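PDB 4WOD: taurocyamine kinase from Schistosoma mansoni, which reversibly transfers a phosphate group between ATP and taurocyamine, a phosphagen kinase reaction that uses magnesium. Local coordinates for residues Gln7-Lys12 with Thr45-Val50; Ala59-Ser64 with Asp78-Asp83. The protein carries 4 engineered substitutions. One frame throughout, in Å; residues are numbered along the deposited sequence.

Contact 1 of 2, residues Gln7-Lys12 with Thr45-Val50; sequences QNLQVK and TLAQCV. Engineered in segment 7-12: V11 (natural residue Ala).
L9 reaches from helix 6-14 onto the N-terminal part of helix 46-55 and carries the whole contact through one methyl group, CD1. Its first torsion sets CG beside the backbone N and anti to the carbonyl carbon (chi1 -69°), and the extended second torsion then drives CD1 straight out at the neighbouring helix. There the methyl meets the side chain of A47, CD1 to CB at 3.8 Å, and about one turn further on the V50 branch CG2, at 4.0 Å from the same CD1. The closest approach is to backbone, with L9 CD1 3.3 Å from A47 O. More of helix 46-55 continues the surface, since N51, A54 and Y55 also touch L9. That is the tight, buried part. The outer side of helix 6-14 is different: Q7, the engineered V11 and K12 stay well clear of segment 45-50 and are exposed. At the start of helix 46-55, T45 and Q48 form a capping box, with Q48 N donating to T45 OG1 at 3.3 Å and T45 N to Q48 OE1 at 3.0 Å; the latter donor sits 40° out of the side-chain carbonyl plane. Helices 6-14 and 46-55 of the small, helical N-terminal domain thus meet here without a hydrogen bond between the segments, and the contact rests on van der Waals packing of L9 CD1 against A47 and V50.

Contact 2 of 2, residues Ala59-Ser64 with Asp78-Asp83; sequences ALLPRS and DAVIAD. With ARG (arginine), chain B.
One carboxylate oxygen of the bound arginine, OXT, is gripped from two directions by segment 59-64: L61 N donates to it at 3.0 Å, and R63 NH1 at 2.9 Å, with a weak third bond from R63 NH2. This loop of the N-terminal phosphagen kinase domain holds the carboxylate of the bound arginine; taurocyamine's acid group probably occupies a similar place. The other carboxylate oxygen, O, takes a nearly straight bond from L60 N (2.8 Å, 168°). Two successive backbone N-H groups therefore divide the carboxylate between them, while the positive guanidinium of R63 probably helps to balance its charge. A bend at chi2 (-68°) folds R63 back on its own loop, where NH1 also donates to P62 O at 3.1 Å. That acceptor lies close to the guanidinium plane, although NH1 stands well above the plane of the P62 carbonyl. The ligand's CD lies over one face of the same guanidinium. E222 binds the ligand as well, and C268, the predicted active-site residue, lies near L61. Behind the loop, helix 74-84 supplies an apolar backing through V80. L61 faces both ways: CD1 lies against the ligand's N and CA, whereas CD2 meets V80, the two side chains crossing obliquely. P62 and V80 reach toward each other. A single V80 branch does all the touching: CG1, anti to the backbone N (chi1 168°), lies 3.6 Å from L61 CD2 and 3.8 Å from P62 CD.

How the contacts relate
The two contacts follow one another along the chain within the same N-terminal domain, with centres about 14 Å apart. They meet directly where helix 46-55 runs beside the arginine-binding loop 59-64: C49 O and R63 N, 2.9 Å apart, probably form a hydrogen bond, and C49 SG packs on S64 CA at 3.9 Å. F76 of helix 74-84 touches V50 from contact 1 and P62 from contact 2, giving them a shared neighbour. Only contact 2 reaches the ligand; the side chain of V50 in contact 1 is about 11 Å from the bound arginine (ARG). Contact 1 thus lies farther from the pocket, tied to the loop of contact 2 through C49.

Contact 1 of 2, residues Gln7-Lys12 with Thr45-Val50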
# COMPACT_ATOMS: atom_id res chain seq x y z
N GLN A 7 6.21 21.22 27.69
CA GLN A 7 7.15 21.81 26.73
C GLN A 7 8.35 20.90 26.49
O GLN A 7 8.80 20.79 25.34
CB GLN A 7 7.60 23.21 27.18
CG GLN A 7 8.23 23.25 28.55
CD GLN A 7 8.58 24.67 28.99
OE1 GLN A 7 8.27 25.65 28.30
NE2 GLN A 7 9.24 24.79 30.12
N ASN A 8 8.87 20.25 27.53
CA ASN A 8 9.99 19.31 27.35
C ASN A 8 9.62 18.16 26.45
O ASN A 8 10.41 17.72 25.63
CB ASN A 8 10.47 18.72 28.68
CG ASN A 8 11.32 19.69 29.48
OD1 ASN A 8 11.33 20.89 29.20
ND2 ASN A 8 12.02 19.18 30.49
N LEU A 9 8.42 17.64 26.67
CA LEU A 9 7.95 16.46 25.95
C LEU A 9 7.75 16.82 24.47
O LEU A 9 8.06 16.03 23.56
CB LEU A 9 6.66 15.92 26.59
CG LEU A 9 6.75 15.27 27.99
CD1 LEU A 9 5.37 14.80 28.51
CD2 LEU A 9 7.76 14.13 28.02
N GLN A 10 7.24 18.02 24.22
CA GLN A 10 7.06 18.49 22.85
C GLN A 10 8.40 18.56 22.12
O GLN A 10 8.55 18.03 21.02
CB GLN A 10 6.39 19.86 22.81
CG GLN A 10 6.16 20.36 21.39
CD GLN A 10 6.15 21.88 21.29
OE1 GLN A 10 6.90 22.55 22.01
NE2 GLN A 10 5.31 22.44 20.42
N VAL A 11 9.37 19.23 22.72
CA VAL A 11 10.73 19.26 22.16
C VAL A 11 11.31 17.86 21.89
O VAL A 11 11.88 17.63 20.82
CB VAL A 11 11.66 20.06 23.06
CG1 VAL A 11 13.13 19.83 22.69
CG2 VAL A 11 11.30 21.54 22.97
N LYS A 12 11.16 16.93 22.83
CA LYS A 12 11.63 15.56 22.64
C LYS A 12 10.96 14.89 21.44
O LYS A 12 11.63 14.29 20.57
CB LYS A 12 11.38 14.72 23.90
CG LYS A 12 12.32 15.01 25.06
CD LYS A 12 12.03 14.11 26.25
CE LYS A 12 13.15 14.18 27.27
NZ LYS A 12 14.37 13.47 26.78
N THR A 45 -3.05 15.90 33.31
CA THR A 45 -2.47 16.89 32.41
C THR A 45 -2.22 16.34 31.01
O THR A 45 -2.13 15.11 30.84
CB THR A 45 -1.12 17.40 32.94
OG1 THR A 45 -0.19 16.32 32.97
CG2 THR A 45 -1.29 17.93 34.32
N LEU A 46 -2.10 17.24 30.03
CA LEU A 46 -1.78 16.84 28.66
C LEU A 46 -0.40 16.19 28.56
O LEU A 46 -0.20 15.28 27.75
CB LEU A 46 -1.86 18.06 27.73
CG LEU A 46 -1.66 17.92 26.21
CD1 LEU A 46 -2.59 16.87 25.53
CD2 LEU A 46 -1.85 19.29 25.55
N ALA A 47 0.55 16.66 29.37
CA ALA A 47 1.85 15.98 29.48
C ALA A 47 1.67 14.48 29.78
O ALA A 47 2.33 13.63 29.17
CB ALA A 47 2.72 16.63 30.56
N GLN A 48 0.76 14.15 30.70
CA GLN A 48 0.53 12.75 31.01
C GLN A 48 -0.02 12.00 29.81
O GLN A 48 0.32 10.82 29.61
CB GLN A 48 -0.41 12.60 32.20
CG GLN A 48 0.21 12.98 33.51
CD GLN A 48 -0.80 12.97 34.62
OE1 GLN A 48 -1.97 13.31 34.41
NE2 GLN A 48 -0.38 12.56 35.81
N CYS A 49 -0.87 12.68 29.02
CA CYS A 49 -1.43 12.07 27.80
C CYS A 49 -0.38 11.76 26.72
O CYS A 49 -0.48 10.73 26.05
CB CYS A 49 -2.49 12.98 27.16
SG CYS A 49 -3.94 13.37 28.16
N VAL A 50 0.59 12.65 26.53
CA VAL A 50 1.54 12.54 25.42
C VAL A 50 2.90 11.96 25.81
O VAL A 50 3.76 11.73 24.96
CB VAL A 50 1.80 13.93 24.76
CG1 VAL A 50 0.51 14.48 24.14
CG2 VAL A 50 2.39 14.92 25.77

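Contact 2 of 2, residues Ala59-Ser64 with Asp78-Asp83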
# COMPACT_ATOMS: atom_id res chain seq x y z
N ALA A 59 4.82 4.82 18.29
CA ALA A 59 3.42 5.02 18.67
C ALA A 59 2.79 6.14 17.85
O ALA A 59 3.32 7.24 17.76
CB ALA A 59 3.32 5.32 20.16
N LEU A 60 1.63 5.86 17.27
CA LEU A 60 0.91 6.80 16.43
C LEU A 60 0.07 7.83 17.20
O LEU A 60 -0.09 8.98 16.77
CB LEU A 60 0.00 6.02 15.49
CG LEU A 60 -0.63 6.81 14.36
CD1 LEU A 60 0.47 7.38 13.49
CD2 LEU A 60 -1.56 5.91 13.54
N LEU A 61 -0.48 7.40 18.33
CA LEU A 61 -1.49 8.16 19.07
C LEU A 61 -1.06 8.54 20.48
O LEU A 61 -0.21 7.88 21.07
CB LEU A 61 -2.79 7.35 19.14
CG LEU A 61 -3.48 7.12 17.80
CD1 LEU A 61 -4.71 6.26 17.96
CD2 LEU A 61 -3.83 8.44 17.14
N PRO A 62 -1.63 9.62 21.04
CA PRO A 62 -1.44 9.85 22.48
C PRO A 62 -2.27 8.84 23.26
O PRO A 62 -2.93 7.98 22.66
CB PRO A 62 -1.97 11.27 22.70
CG PRO A 62 -3.02 11.45 21.56
CD PRO A 62 -2.41 10.69 20.39
N ARG A 63 -2.29 8.96 24.58
CA ARG A 63 -3.30 8.25 25.34
C ARG A 63 -4.06 9.30 26.14
O ARG A 63 -3.97 10.48 25.83
CB ARG A 63 -2.68 7.16 26.23
CG ARG A 63 -1.88 6.09 25.42
CD ARG A 63 -2.80 5.20 24.53
NE ARG A 63 -2.11 4.09 23.85
CZ ARG A 63 -1.46 4.19 22.69
NH1 ARG A 63 -1.38 5.36 22.05
NH2 ARG A 63 -0.88 3.11 22.16
N SER A 64 -4.83 8.89 27.14
CA SER A 64 -5.57 9.87 27.91
C SER A 64 -5.35 9.66 29.39
O SER A 64 -5.44 8.53 29.88
CB SER A 64 -7.07 9.82 27.57
OG SER A 64 -7.55 8.49 27.54
N ASP A 78 -9.43 16.46 19.33
CA ASP A 78 -10.37 16.44 18.20
C ASP A 78 -9.59 16.40 16.89
O ASP A 78 -9.98 15.72 15.94
CB ASP A 78 -11.32 17.65 18.24
CG ASP A 78 -12.59 17.36 19.01
OD1 ASP A 78 -12.67 16.27 19.62
OD2 ASP A 78 -13.50 18.22 19.02
N ALA A 79 -8.47 17.11 16.87
CA ALA A 79 -7.61 17.10 15.70
C ALA A 79 -7.04 15.71 15.47
O ALA A 79 -7.08 15.19 14.35
CB ALA A 79 -6.50 18.13 15.86
N VAL A 80 -6.54 15.08 16.54
CA VAL A 80 -5.97 13.73 16.44
C VAL A 80 -7.02 12.70 16.00
O VAL A 80 -6.76 11.83 15.17
CB VAL A 80 -5.35 13.30 17.81
CG1 VAL A 80 -5.03 11.81 17.82
CG2 VAL A 80 -4.11 14.14 18.13
N ILE A 81 -8.20 12.80 16.59
CA ILE A 81 -9.27 11.83 16.37
C ILE A 81 -9.82 11.95 14.96
O ILE A 81 -9.99 10.94 14.26
CB ILE A 81 -10.41 12.03 17.42
CG1 ILE A 81 -9.94 11.56 18.80
CG2 ILE A 81 -11.68 11.30 17.00
CD1 ILE A 81 -10.80 12.09 19.95
N ALA A 82 -10.09 13.18 14.52
CA ALA A 82 -10.56 13.45 13.17
C ALA A 82 -9.57 12.89 12.13
O ALA A 82 -9.97 12.28 11.16
CB ALA A 82 -10.78 14.95 12.95
N ASP A 83 -8.29 13.08 12.39
CA ASP A 83 -7.24 12.57 11.52
C ASP A 83 -7.20 11.02 11.48
O ASP A 83 -7.31 10.41 10.40
CB ASP A 83 -5.90 13.15 11.97
CG ASP A 83 -4.82 13.05 10.90
OD1 ASP A 83 -4.75 12.02 10.20
OD2 ASP A 83 -4.03 14.02 10.76
N ARG B . -2.71 3.34 16.89
CA ARG B . -2.16 3.29 18.21
C ARG B . -0.76 3.84 18.41
O ARG B . 0.17 3.50 17.64
CB ARG B . -2.27 1.92 18.78
CG ARG B . -3.62 1.66 19.36
CD ARG B . -3.43 1.54 20.83
NE ARG B . -4.68 1.27 21.47
CZ ARG B . -4.85 0.32 22.34
NH1 ARG B . -6.01 0.13 22.89
NH2 ARG B . -3.84 -0.45 22.65
OXT ARG B . -0.75 4.64 19.36